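Local atomic coordinates of GrgF (Penicillium sp. sh18, PDB entry 6LZH), a protein that acts as a polyketide transferase in the biosynthesis of the fungal polyketide gregatin A, with an alpha/beta hydrolase fold and Claisen-type condensation chemistry. Residues 136-141 and 235-240; 121-126 and 218-223; 34-39 and 109-114; 54-59 and 279-284; 129-134 and 228-233. One frame throughout, in Å; residues are numbered along the deposited sequence.

Interaction 1. Residues 136-141 and 235-240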
# COMPACT_ATOMS: atom_id res chain seq x y z
N ALA A 136 15.93 -11.39 7.97
CA ALA A 136 15.93 -9.93 8.07
C ALA A 136 17.04 -9.49 9.01
O ALA A 136 17.08 -9.90 10.17
CB ALA A 136 14.57 -9.42 8.56
N VAL A 137 17.96 -8.68 8.50
CA VAL A 137 19.08 -8.16 9.28
C VAL A 137 18.84 -6.69 9.57
O VAL A 137 18.72 -5.88 8.65
CB VAL A 137 20.41 -8.35 8.54
CG1 VAL A 137 21.52 -7.77 9.37
CG2 VAL A 137 20.65 -9.83 8.20
N ALA A 138 18.81 -6.35 10.88
CA ALA A 138 18.53 -5.01 11.38
C ALA A 138 17.40 -4.33 10.60
O ALA A 138 17.59 -3.22 10.09
CB ALA A 138 19.81 -4.17 11.34
N PRO A 139 16.21 -4.95 10.50
CA PRO A 139 15.16 -4.38 9.64
C PRO A 139 14.66 -3.03 10.13
O PRO A 139 14.51 -2.80 11.33
CB PRO A 139 14.05 -5.43 9.69
CG PRO A 139 14.26 -6.16 10.99
CD PRO A 139 15.79 -6.23 11.10
N LEU A 140 14.38 -2.15 9.17
CA LEU A 140 13.77 -0.85 9.48
C LEU A 140 12.27 -1.07 9.61
O LEU A 140 11.63 -1.53 8.66
CB LEU A 140 14.10 0.15 8.37
CG LEU A 140 13.41 1.52 8.23
CD1 LEU A 140 13.20 2.19 9.58
CD2 LEU A 140 14.28 2.40 7.34
N ILE A 141 11.72 -0.81 10.79
CA ILE A 141 10.34 -1.16 11.09
C ILE A 141 9.40 0.03 10.92
O ILE A 141 8.29 -0.11 10.41
CB ILE A 141 10.22 -1.76 12.52
CG1 ILE A 141 11.02 -3.05 12.65
CG2 ILE A 141 8.76 -2.00 12.88
CD1 ILE A 141 10.77 -4.06 11.54
N VAL A 235 17.84 -10.86 12.65
CA VAL A 235 19.19 -10.62 13.16
C VAL A 235 19.26 -9.17 13.60
O VAL A 235 19.29 -8.25 12.77
CB VAL A 235 20.26 -10.94 12.11
CG1 VAL A 235 21.65 -10.63 12.67
CG2 VAL A 235 20.13 -12.39 11.68
N THR A 236 19.28 -8.97 14.92
CA THR A 236 19.04 -7.66 15.51
C THR A 236 20.27 -7.22 16.29
O THR A 236 20.65 -7.89 17.26
CB THR A 236 17.80 -7.71 16.42
OG1 THR A 236 16.62 -7.91 15.63
CG2 THR A 236 17.66 -6.43 17.22
N PRO A 237 20.93 -6.13 15.90
CA PRO A 237 22.01 -5.61 16.74
C PRO A 237 21.44 -5.19 18.08
O PRO A 237 20.33 -4.67 18.16
CB PRO A 237 22.54 -4.41 15.94
CG PRO A 237 22.07 -4.66 14.49
CD PRO A 237 20.72 -5.31 14.69
N GLU A 238 22.19 -5.49 19.15
CA GLU A 238 21.70 -5.20 20.50
C GLU A 238 21.55 -3.70 20.74
O GLU A 238 20.63 -3.27 21.45
CB GLU A 238 22.63 -5.81 21.56
CG GLU A 238 22.33 -5.37 23.01
CD GLU A 238 23.41 -5.81 24.02
OE1 GLU A 238 24.45 -6.36 23.60
OE2 GLU A 238 23.22 -5.60 25.23
N LEU A 239 22.42 -2.91 20.14
CA LEU A 239 22.54 -1.48 20.42
C LEU A 239 22.21 -0.65 19.19
O LEU A 239 22.85 0.37 18.92
CB LEU A 239 23.94 -1.17 20.93
CG LEU A 239 24.39 -2.02 22.13
CD1 LEU A 239 25.85 -1.69 22.51
CD2 LEU A 239 23.42 -1.83 23.32
N ASP A 240 21.20 -1.08 18.43
CA ASP A 240 20.81 -0.39 17.21
C ASP A 240 20.01 0.86 17.60
O ASP A 240 18.88 0.75 18.08
CB ASP A 240 19.99 -1.30 16.29
CG ASP A 240 19.95 -0.79 14.85
OD1 ASP A 240 20.02 0.45 14.64
OD2 ASP A 240 19.86 -1.63 13.91
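The carbonyl oxygen of Val235 is approached by two groups of the segment 136-141: Ala138 N donates a nearly straight hydrogen bond to Val235 O at 2.7 Å (177° at the hydrogen), and Val137 CA adds a weaker CA-H...O contact at 3.5 Å. One step back along the strands, Val235 N donates to Ala136 O at 2.8 Å. Together these bonds set Val137 beside Val235 in parallel register. Their side chains project from the same face of the sheet, side by side, and Val137 CG2, the branch anti to the carbonyl carbon, lies 4.1 Å from Val235 CB.

Past the last bridge the two chains part, and the methyl of Ala138 lies between Pro237 and Asp240. Its CB packs on Pro237 CD at 3.7 Å and is 3.6 Å from Asp240 OD2. That carboxylate oxygen has its main partner in His269, whose ND1 it hydrogen-bonds, while OD1 is held by the backbone N of Cys243. The type I turn from Pro237 to Asp240 carries the acid back over Ala138. Such an acid-bearing loop at the C-terminal end of a parallel strand is typical of the alpha/beta hydrolase active site, here probably a Cys115-His269-Asp240 triad.

Interaction 2. Residues 121-126 and 218-223. With NA (sodium ion), chain D.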
# COMPACT_ATOMS: atom_id res chain seq x y z
N THR A 121 11.77 -7.74 2.71
CA THR A 121 11.95 -9.19 2.75
C THR A 121 10.86 -9.86 3.60
O THR A 121 10.25 -10.85 3.18
CB THR A 121 13.35 -9.52 3.29
OG1 THR A 121 14.34 -9.21 2.29
CG2 THR A 121 13.50 -11.03 3.64
N LEU A 122 10.62 -9.35 4.82
CA LEU A 122 9.58 -9.94 5.66
C LEU A 122 8.20 -9.82 5.01
O LEU A 122 7.38 -10.75 5.10
CB LEU A 122 9.58 -9.26 7.03
CG LEU A 122 10.86 -9.51 7.85
CD1 LEU A 122 10.97 -8.57 9.03
CD2 LEU A 122 10.97 -10.98 8.30
N ALA A 123 7.92 -8.69 4.37
CA ALA A 123 6.61 -8.52 3.74
C ALA A 123 6.44 -9.49 2.58
O ALA A 123 5.37 -10.08 2.39
CB ALA A 123 6.43 -7.08 3.27
N ALA A 124 7.49 -9.65 1.77
CA ALA A 124 7.39 -10.59 0.65
C ALA A 124 7.20 -12.01 1.16
O ALA A 124 6.41 -12.78 0.60
CB ALA A 124 8.64 -10.49 -0.23
N ALA A 125 7.88 -12.38 2.26
CA ALA A 125 7.69 -13.70 2.85
C ALA A 125 6.28 -13.86 3.41
O ALA A 125 5.77 -14.99 3.51
CB ALA A 125 8.71 -13.94 3.96
N ALA A 126 5.65 -12.76 3.79
CA ALA A 126 4.28 -12.83 4.29
C ALA A 126 3.32 -13.30 3.21
O ALA A 126 2.30 -13.93 3.51
CB ALA A 126 3.84 -11.45 4.82
N TRP A 218 1.97 1.95 5.09
CA TRP A 218 2.70 0.69 5.13
C TRP A 218 3.09 0.43 6.58
O TRP A 218 3.84 1.21 7.17
CB TRP A 218 3.93 0.75 4.22
CG TRP A 218 4.68 -0.53 4.16
CD1 TRP A 218 5.83 -0.83 4.83
CD2 TRP A 218 4.34 -1.69 3.39
NE1 TRP A 218 6.23 -2.12 4.53
CE2 TRP A 218 5.34 -2.66 3.64
CE3 TRP A 218 3.30 -2.00 2.50
CZ2 TRP A 218 5.32 -3.92 3.04
CZ3 TRP A 218 3.28 -3.26 1.91
CH2 TRP A 218 4.29 -4.20 2.17
N ASN A 219 2.58 -0.66 7.14
CA ASN A 219 2.88 -1.03 8.52
C ASN A 219 3.21 -2.51 8.52
O ASN A 219 2.30 -3.35 8.48
CB ASN A 219 1.72 -0.72 9.46
CG ASN A 219 2.02 -1.09 10.89
OD1 ASN A 219 3.12 -1.56 11.21
ND2 ASN A 219 1.04 -0.88 11.78
N ILE A 220 4.51 -2.82 8.53
CA ILE A 220 4.98 -4.20 8.48
C ILE A 220 4.39 -5.03 9.62
O ILE A 220 4.15 -6.23 9.46
CB ILE A 220 6.53 -4.21 8.47
CG1 ILE A 220 7.07 -5.61 8.19
CG2 ILE A 220 7.11 -3.65 9.76
CD1 ILE A 220 6.56 -6.16 6.87
N LEU A 221 4.14 -4.41 10.77
CA LEU A 221 3.55 -5.13 11.89
C LEU A 221 2.19 -5.73 11.54
O LEU A 221 1.76 -6.68 12.19
CB LEU A 221 3.40 -4.22 13.11
CG LEU A 221 4.66 -3.65 13.76
CD1 LEU A 221 4.33 -2.93 15.05
CD2 LEU A 221 5.68 -4.74 14.02
N ASN A 222 1.52 -5.21 10.51
CA ASN A 222 0.20 -5.70 10.15
C ASN A 222 0.22 -6.96 9.28
O ASN A 222 -0.84 -7.55 9.07
CB ASN A 222 -0.58 -4.62 9.42
CG ASN A 222 -1.19 -3.59 10.36
OD1 ASN A 222 -2.00 -2.77 9.94
ND2 ASN A 222 -0.80 -3.63 11.63
N VAL A 223 1.38 -7.36 8.75
CA VAL A 223 1.37 -8.52 7.86
C VAL A 223 2.38 -9.59 8.28
O VAL A 223 2.35 -10.70 7.74
CB VAL A 223 1.60 -8.10 6.39
CG1 VAL A 223 0.65 -6.95 6.00
CG2 VAL A 223 3.06 -7.73 6.12
NA NA D . 4.96 2.92 7.90
O HOH W 1 2.87 3.36 9.02
O HOH W 2 5.53 2.22 10.33
O HOH W 3 7.21 2.15 7.21
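With CG anti to the backbone N (chi1 -177°), Trp218 carries the far rim of its indole to the helix, and Ile220, whose CG1 takes the same setting (chi1 -171°) before a bend at chi2 of 57°, sends CD1 to the same spot. Both end at the methyl of Ala123. The alanine CB meets the edge of the indole close to the ring plane, 3.4 Å from Trp218 CZ2, so it abuts the six-membered ring and does not cover it. Ile220 CD1 reaches Ala123 CB at 3.7 Å, and the same CD1 lies 4.3 Å from Leu122 CB.

The helix 116-127 follows the nucleophile-bearing turn of the alpha/beta hydrolase fold, and the loop before strand 232-237 meets it at Ala123 and Ala126. One turn on, Ala126 CB rests on the backbone and side chain of Val223, 3.4 Å from Val223 O and 4.0 Å from Val223 CG2. No hydrogen bond crosses this interface. The indole's polar atom, Trp218 NE1, donates instead to Asn119 in the same helix. The backbone of Trp218 has another role: its O coordinates a sodium ion at 2.2 Å, alongside three waters and Ser215 O. In the same loop Asn222 OD1 hydrogen-bonds to Asn219 and Asn222 of the second subunit.

Interaction 3. Residues 34-39 and 109-114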
# COMPACT_ATOMS: atom_id res chain seq x y z
N ALA A 34 19.27 -21.03 -3.13
CA ALA A 34 19.46 -19.69 -3.68
C ALA A 34 18.93 -18.64 -2.71
O ALA A 34 18.12 -18.93 -1.81
CB ALA A 34 18.78 -19.52 -5.04
N LEU A 35 19.38 -17.40 -2.93
CA LEU A 35 19.12 -16.28 -2.02
C LEU A 35 18.99 -15.00 -2.83
O LEU A 35 19.87 -14.68 -3.65
CB LEU A 35 20.23 -16.14 -0.99
CG LEU A 35 19.98 -15.22 0.20
CD1 LEU A 35 18.92 -15.81 1.10
CD2 LEU A 35 21.28 -15.00 0.97
N ILE A 36 17.91 -14.27 -2.59
CA ILE A 36 17.67 -12.95 -3.17
C ILE A 36 17.89 -11.91 -2.07
O ILE A 36 17.18 -11.92 -1.05
CB ILE A 36 16.25 -12.84 -3.76
CG1 ILE A 36 16.01 -13.94 -4.79
CG2 ILE A 36 16.04 -11.44 -4.35
CD1 ILE A 36 14.58 -13.97 -5.32
N MET A 37 18.85 -11.02 -2.28
CA MET A 37 19.32 -10.09 -1.26
C MET A 37 18.86 -8.67 -1.56
O MET A 37 19.01 -8.18 -2.69
CB MET A 37 20.85 -10.14 -1.15
CG MET A 37 21.35 -11.53 -0.74
SD MET A 37 23.15 -11.68 -0.83
CE MET A 37 23.68 -10.58 0.50
N SER A 38 18.31 -7.99 -0.54
CA SER A 38 17.74 -6.66 -0.69
C SER A 38 18.54 -5.68 0.16
O SER A 38 18.79 -5.96 1.35
CB SER A 38 16.26 -6.63 -0.25
OG SER A 38 15.43 -7.39 -1.10
N PRO A 39 18.92 -4.51 -0.39
CA PRO A 39 19.82 -3.60 0.32
C PRO A 39 19.09 -2.63 1.23
O PRO A 39 17.85 -2.64 1.30
CB PRO A 39 20.54 -2.87 -0.82
CG PRO A 39 19.51 -2.82 -1.92
CD PRO A 39 18.68 -4.09 -1.79
N ILE A 109 14.63 -21.48 -2.24
CA ILE A 109 14.81 -20.07 -2.55
C ILE A 109 14.49 -19.27 -1.30
O ILE A 109 13.35 -19.29 -0.82
CB ILE A 109 13.93 -19.63 -3.73
CG1 ILE A 109 14.39 -20.35 -5.00
CG2 ILE A 109 14.01 -18.10 -3.89
CD1 ILE A 109 13.53 -20.07 -6.22
N ALA A 110 15.50 -18.58 -0.78
CA ALA A 110 15.35 -17.79 0.43
C ALA A 110 15.46 -16.30 0.10
O ALA A 110 15.96 -15.91 -0.95
CB ALA A 110 16.41 -18.20 1.47
N LEU A 111 14.92 -15.47 0.99
CA LEU A 111 15.03 -14.03 0.89
C LEU A 111 15.88 -13.52 2.05
O LEU A 111 15.76 -14.03 3.17
CB LEU A 111 13.65 -13.36 0.95
CG LEU A 111 12.61 -13.78 -0.10
CD1 LEU A 111 11.32 -12.97 0.10
CD2 LEU A 111 13.18 -13.60 -1.51
N TRP A 112 16.68 -12.50 1.79
CA TRP A 112 17.57 -11.92 2.79
C TRP A 112 17.54 -10.41 2.59
O TRP A 112 17.59 -9.93 1.46
CB TRP A 112 19.00 -12.47 2.61
CG TRP A 112 20.09 -12.02 3.57
CD1 TRP A 112 20.68 -12.78 4.56
CD2 TRP A 112 20.78 -10.77 3.57
NE1 TRP A 112 21.66 -12.06 5.20
CE2 TRP A 112 21.74 -10.82 4.61
CE3 TRP A 112 20.66 -9.60 2.81
CZ2 TRP A 112 22.59 -9.75 4.90
CZ3 TRP A 112 21.51 -8.53 3.10
CH2 TRP A 112 22.46 -8.61 4.13
N GLY A 113 17.45 -9.66 3.67
CA GLY A 113 17.38 -8.21 3.54
C GLY A 113 18.05 -7.51 4.70
O GLY A 113 17.97 -7.96 5.85
N LEU A 114 18.69 -6.38 4.39
CA LEU A 114 19.34 -5.54 5.39
C LEU A 114 18.58 -4.22 5.50
O LEU A 114 18.27 -3.58 4.48
CB LEU A 114 20.80 -5.27 5.01
CG LEU A 114 21.55 -4.25 5.86
CD1 LEU A 114 21.72 -4.74 7.32
CD2 LEU A 114 22.90 -3.94 5.26
O HOH W 4 15.01 -9.92 -0.16
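Five backbone hydrogen bonds join Ala34-Ser38 to Ile109-Leu114 as neighbouring parallel strands in the central sheet of the alpha/beta hydrolase fold, the second strand leading into the nucleophile turn at Cys115. The bonds alternate along the ladder, from Ala110 N to Ala34 O at 2.8 Å through to Leu114 N to Ser38 O at 3.1 Å. CA-H...O contacts fill in between them, among them Met37 CA to Trp112 O at 3.2 Å.

Apolar packing differs on the two faces. Ile36 and Leu111 lie side by side on one, Ile36 CB 3.9 Å from Leu111 CD2. On the other, Leu35 leans across the strand: CD1 presses tightly on Ala110 CB at 3.5 Å, and both methyls touch Trp112 CB. A glycine in place of Leu35 would probably leave Ala110 and the root of the Trp112 side chain without their cover and open a gap beside Phe56 of the overlying helix.

Met37 covers a face of the indole in a Met-aromatic pair. A bend at chi3 (68°) lays its CE there, a CH-pi contact 4.0 Å from the centroid of the Trp112 six-membered ring. Trp112 NE1 donates to Gln284. A water 2.7 Å from Ser38 OG donates to Trp112 O.

Interaction 4. Residues 54-59 and 279-284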
# COMPACT_ATOMS: atom_id res chain seq x y z
N LYS A 54 29.15 -13.03 -1.95
CA LYS A 54 30.31 -13.85 -2.27
C LYS A 54 30.52 -14.95 -1.22
O LYS A 54 30.81 -16.10 -1.56
CB LYS A 54 31.56 -12.97 -2.37
CG LYS A 54 32.81 -13.73 -2.78
CD LYS A 54 32.76 -14.09 -4.26
CE LYS A 54 34.07 -14.68 -4.77
NZ LYS A 54 33.91 -16.10 -5.22
N TRP A 55 30.35 -14.60 0.06
CA TRP A 55 30.49 -15.60 1.13
C TRP A 55 29.44 -16.70 0.99
O TRP A 55 29.77 -17.89 1.13
CB TRP A 55 30.38 -14.91 2.49
CG TRP A 55 30.71 -15.79 3.67
CD1 TRP A 55 31.90 -15.84 4.35
CD2 TRP A 55 29.83 -16.71 4.34
NE1 TRP A 55 31.81 -16.74 5.37
CE2 TRP A 55 30.56 -17.29 5.39
CE3 TRP A 55 28.50 -17.11 4.13
CZ2 TRP A 55 30.01 -18.25 6.25
CZ3 TRP A 55 27.95 -18.07 4.99
CH2 TRP A 55 28.70 -18.62 6.04
N PHE A 56 28.17 -16.34 0.79
CA PHE A 56 27.12 -17.34 0.59
C PHE A 56 27.39 -18.18 -0.65
O PHE A 56 27.18 -19.40 -0.65
CB PHE A 56 25.73 -16.68 0.48
CG PHE A 56 25.13 -16.26 1.80
CD1 PHE A 56 25.03 -17.15 2.85
CD2 PHE A 56 24.68 -14.95 1.99
CE1 PHE A 56 24.48 -16.75 4.08
CE2 PHE A 56 24.14 -14.55 3.22
CZ PHE A 56 24.02 -15.44 4.25
N GLN A 57 27.80 -17.52 -1.74
CA GLN A 57 28.15 -18.25 -2.96
C GLN A 57 29.23 -19.30 -2.68
O GLN A 57 29.14 -20.44 -3.16
CB GLN A 57 28.60 -17.25 -4.03
CG GLN A 57 29.02 -17.87 -5.36
CD GLN A 57 29.73 -16.90 -6.28
OE1 GLN A 57 30.34 -15.92 -5.82
NE2 GLN A 57 29.66 -17.15 -7.58
N GLU A 58 30.25 -18.93 -1.90
CA GLU A 58 31.33 -19.85 -1.56
C GLU A 58 30.84 -21.02 -0.72
O GLU A 58 31.51 -22.06 -0.68
CB GLU A 58 32.45 -19.10 -0.83
CG GLU A 58 33.33 -18.28 -1.73
CD GLU A 58 34.18 -17.30 -0.96
OE1 GLU A 58 33.97 -17.17 0.26
OE2 GLU A 58 35.05 -16.66 -1.58
N HIS A 59 29.69 -20.87 -0.05
CA HIS A 59 29.06 -21.95 0.70
C HIS A 59 27.90 -22.59 -0.06
O HIS A 59 27.02 -23.20 0.56
CB HIS A 59 28.60 -21.42 2.06
CG HIS A 59 29.74 -21.07 2.96
ND1 HIS A 59 30.49 -19.92 2.81
CD2 HIS A 59 30.30 -21.74 4.00
CE1 HIS A 59 31.45 -19.90 3.72
NE2 HIS A 59 31.35 -20.99 4.46
N SER A 279 31.16 -15.59 11.99
CA SER A 279 30.25 -16.28 12.88
C SER A 279 28.81 -15.82 12.67
O SER A 279 27.88 -16.64 12.78
CB SER A 279 30.69 -16.07 14.33
OG SER A 279 29.70 -16.57 15.21
N ILE A 280 28.61 -14.54 12.32
CA ILE A 280 27.27 -14.04 12.01
C ILE A 280 26.70 -14.81 10.82
O ILE A 280 25.55 -15.28 10.84
CB ILE A 280 27.33 -12.52 11.73
CG1 ILE A 280 27.78 -11.76 12.98
CG2 ILE A 280 25.98 -12.02 11.20
CD1 ILE A 280 27.94 -10.22 12.76
N LEU A 281 27.50 -14.95 9.76
CA LEU A 281 26.99 -15.60 8.55
C LEU A 281 26.88 -17.12 8.72
O LEU A 281 25.98 -17.73 8.13
CB LEU A 281 27.88 -15.22 7.36
CG LEU A 281 27.88 -13.72 7.00
CD1 LEU A 281 28.75 -13.44 5.78
CD2 LEU A 281 26.45 -13.22 6.75
N ASN A 282 27.78 -17.74 9.49
CA ASN A 282 27.65 -19.18 9.76
C ASN A 282 26.33 -19.49 10.44
O ASN A 282 25.70 -20.52 10.16
CB ASN A 282 28.80 -19.67 10.62
CG ASN A 282 29.96 -20.12 9.79
OD1 ASN A 282 29.77 -20.65 8.70
ND2 ASN A 282 31.18 -19.89 10.28
N ARG A 283 25.91 -18.62 11.36
CA ARG A 283 24.63 -18.79 12.04
C ARG A 283 23.47 -18.73 11.05
O ARG A 283 22.59 -19.60 11.07
CB ARG A 283 24.50 -17.71 13.13
CG ARG A 283 23.10 -17.55 13.73
CD ARG A 283 22.68 -18.75 14.59
NE ARG A 283 21.40 -18.50 15.24
CZ ARG A 283 21.27 -17.74 16.32
NH1 ARG A 283 22.34 -17.20 16.88
NH2 ARG A 283 20.07 -17.53 16.85
N GLN A 284 23.48 -17.74 10.15
CA GLN A 284 22.44 -17.62 9.13
C GLN A 284 22.50 -18.79 8.16
O GLN A 284 21.46 -19.29 7.72
CB GLN A 284 22.59 -16.30 8.38
CG GLN A 284 22.28 -15.08 9.25
CD GLN A 284 22.68 -13.77 8.59
OE1 GLN A 284 22.62 -13.62 7.38
NE2 GLN A 284 23.11 -12.80 9.41
O HOH W 5 31.15 -22.33 7.20
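Leu281 is the first residue of the segment 279-284 to meet the helix 49-58, and it does so over the indole of Trp55, whose CG stands anti to the backbone N and so puts the ring beneath the leucine. Leu281 CB sits 3.6 Å from the centroid of the Trp55 six-membered ring, only 5° off the normal, in a CH-pi contact. Leu281 CD1 continues across the five-membered part, 3.7 Å from Trp55 CG, while CD2 goes to Phe56 CZ at 4.1 Å. The opposite face of the indole is covered by His59, whose imidazole is held in place by a hydrogen bond of 2.7 Å from His59 ND1 to Trp55 O.

Here the C-terminal helix of the alpha/beta hydrolase fold crosses the helix 49-58 on one side of the central sheet, the axes of the two short helical segments inclined at 52°. Next comes Asn282, which meets the ring at its edge: OD1 lies near the plane, 3.4 Å from Trp55 CZ2, and the amide is turned 68° from the indole. A water donates to the same OD1 and is weakly bonded by His59 NE2. Trp55 NE1 hydrogen-bonds to Glu278. Gln284 brings OE1, whose stronger partner is Trp112, to the Phe56 ring edge, 3.9 Å from CZ.

Interaction 5. Residues 129-134 and 228-233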
# COMPACT_ATOMS: atom_id res chain seq x y z
N LYS A 129 4.38 -17.99 -0.60
CA LYS A 129 4.75 -19.29 -0.03
C LYS A 129 5.68 -20.10 -0.93
O LYS A 129 6.04 -21.22 -0.56
CB LYS A 129 3.48 -20.10 0.28
CG LYS A 129 2.64 -19.45 1.36
CD LYS A 129 3.43 -19.30 2.64
CE LYS A 129 2.85 -18.19 3.50
NZ LYS A 129 3.83 -17.12 3.82
N ARG A 130 6.07 -19.57 -2.10
CA ARG A 130 7.17 -20.17 -2.85
C ARG A 130 8.52 -19.92 -2.18
O ARG A 130 9.50 -20.58 -2.54
CB ARG A 130 7.20 -19.64 -4.29
CG ARG A 130 5.87 -19.84 -5.05
CD ARG A 130 5.88 -19.07 -6.36
NE ARG A 130 6.12 -17.64 -6.11
CZ ARG A 130 6.46 -16.77 -7.06
NH1 ARG A 130 6.58 -17.17 -8.33
NH2 ARG A 130 6.66 -15.50 -6.73
N VAL A 131 8.59 -18.98 -1.24
CA VAL A 131 9.83 -18.68 -0.53
C VAL A 131 10.04 -19.74 0.54
O VAL A 131 9.12 -20.05 1.31
CB VAL A 131 9.78 -17.26 0.06
CG1 VAL A 131 10.95 -17.00 1.00
CG2 VAL A 131 9.72 -16.22 -1.07
N ALA A 132 11.25 -20.32 0.60
CA ALA A 132 11.51 -21.38 1.55
C ALA A 132 11.92 -20.87 2.92
O ALA A 132 11.71 -21.57 3.92
CB ALA A 132 12.59 -22.32 1.00
N ALA A 133 12.47 -19.66 3.00
CA ALA A 133 13.01 -19.11 4.25
C ALA A 133 13.30 -17.64 4.02
O ALA A 133 13.52 -17.21 2.89
CB ALA A 133 14.28 -19.86 4.69
N ALA A 134 13.32 -16.87 5.12
CA ALA A 134 13.55 -15.44 5.03
C ALA A 134 14.45 -15.01 6.19
O ALA A 134 14.26 -15.47 7.32
CB ALA A 134 12.24 -14.64 5.08
N SER A 228 4.39 -17.08 8.85
CA SER A 228 4.34 -18.49 9.20
C SER A 228 3.31 -19.20 8.32
O SER A 228 2.22 -18.67 8.08
CB SER A 228 3.99 -18.69 10.68
OG SER A 228 3.63 -20.03 10.95
N PRO A 229 3.59 -20.43 7.85
CA PRO A 229 4.68 -21.27 8.36
C PRO A 229 6.04 -21.18 7.65
O PRO A 229 6.87 -22.08 7.86
CB PRO A 229 4.10 -22.68 8.21
CG PRO A 229 3.27 -22.57 6.95
CD PRO A 229 2.70 -21.16 6.94
N THR A 230 6.27 -20.13 6.86
CA THR A 230 7.58 -19.93 6.24
C THR A 230 8.62 -19.57 7.29
O THR A 230 8.49 -18.52 7.94
CB THR A 230 7.53 -18.83 5.19
OG1 THR A 230 6.61 -19.17 4.14
CG2 THR A 230 8.93 -18.60 4.60
N PRO A 231 9.67 -20.37 7.49
CA PRO A 231 10.65 -20.07 8.54
C PRO A 231 11.30 -18.71 8.33
O PRO A 231 11.71 -18.37 7.22
CB PRO A 231 11.67 -21.21 8.41
CG PRO A 231 10.97 -22.28 7.68
CD PRO A 231 10.00 -21.61 6.76
N ALA A 232 11.41 -17.94 9.42
CA ALA A 232 11.92 -16.58 9.35
C ALA A 232 12.93 -16.34 10.47
O ALA A 232 12.74 -16.78 11.60
CB ALA A 232 10.78 -15.55 9.47
N MET A 233 14.00 -15.63 10.13
CA MET A 233 15.04 -15.31 11.10
C MET A 233 15.24 -13.81 11.16
O MET A 233 15.40 -13.17 10.12
CB MET A 233 16.35 -16.00 10.74
CG MET A 233 17.46 -15.59 11.65
SD MET A 233 18.96 -16.53 11.23
CE MET A 233 20.07 -15.92 12.50
O HOH W 6 7.01 -21.14 2.71
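Ala134 carries the tight half of this contact through its backbone. Its O accepts from Met233 N at 2.8 Å, and its N donates to Pro231 O at 3.0 Å, so that Ala134 pairs with Ala232 in parallel register. Between these bonds Ala133 CA points a CA-H at Pro231 O, and Ala232 CA does the same to Ala134 O, both at 3.3 Å. Just ahead of the bridge, the ring of Pro231, which has no N-H to offer, sets its CD against Ala132 O at 3.3 Å.

Away from the strands the packing loosens and water enters. Thr230 straddles the change. With OG1 beside the backbone N (chi1 -61°), CG2 stands anti to that N and rests against Val131 O at 3.6 Å, whereas OG1 faces the partly exposed chain of Lys129. There Lys129 NZ makes a weak hydrogen bond with Thr230 OG1 at 3.5 Å, its stronger partner being Ile227 O. A water 2.5 Å from Thr230 OG1 donates to Val131 O, bridging the two segments. Replacing Thr230 with an alanine would probably leave this water and Lys129 NZ each short of a partner and open a gap beside Val131 O.

The pairing of Ala134 with Ala232 joins strands 133-137 and 232-237, neighbours in the parallel part of the central sheet of the alpha/beta hydrolase fold.

How the interactions relate
Interactions 1 and 5 join the same strands, 133-137 and 232-237, at their C-terminal and N-terminal ends: the first opens onto the acid of the active site, the second onto a partly exposed loop with a bridging water. Interaction 3, one strand over in the same sheet, sits nearest the chain's centre; Val137 N to Gly113 O and Leu111 N to Ala133 O tie it to interactions 1 and 5 through strand 133-137. Backbone bonds dominate these three. Interactions 2 and 4 are layers on the sheet and rely on side-chain packing, around alanines in one and an indole in the other. Interaction 4 lies farthest out, with partly exposed Trp55 and Asn282, while interactions 2 and 5 both touch the second subunit.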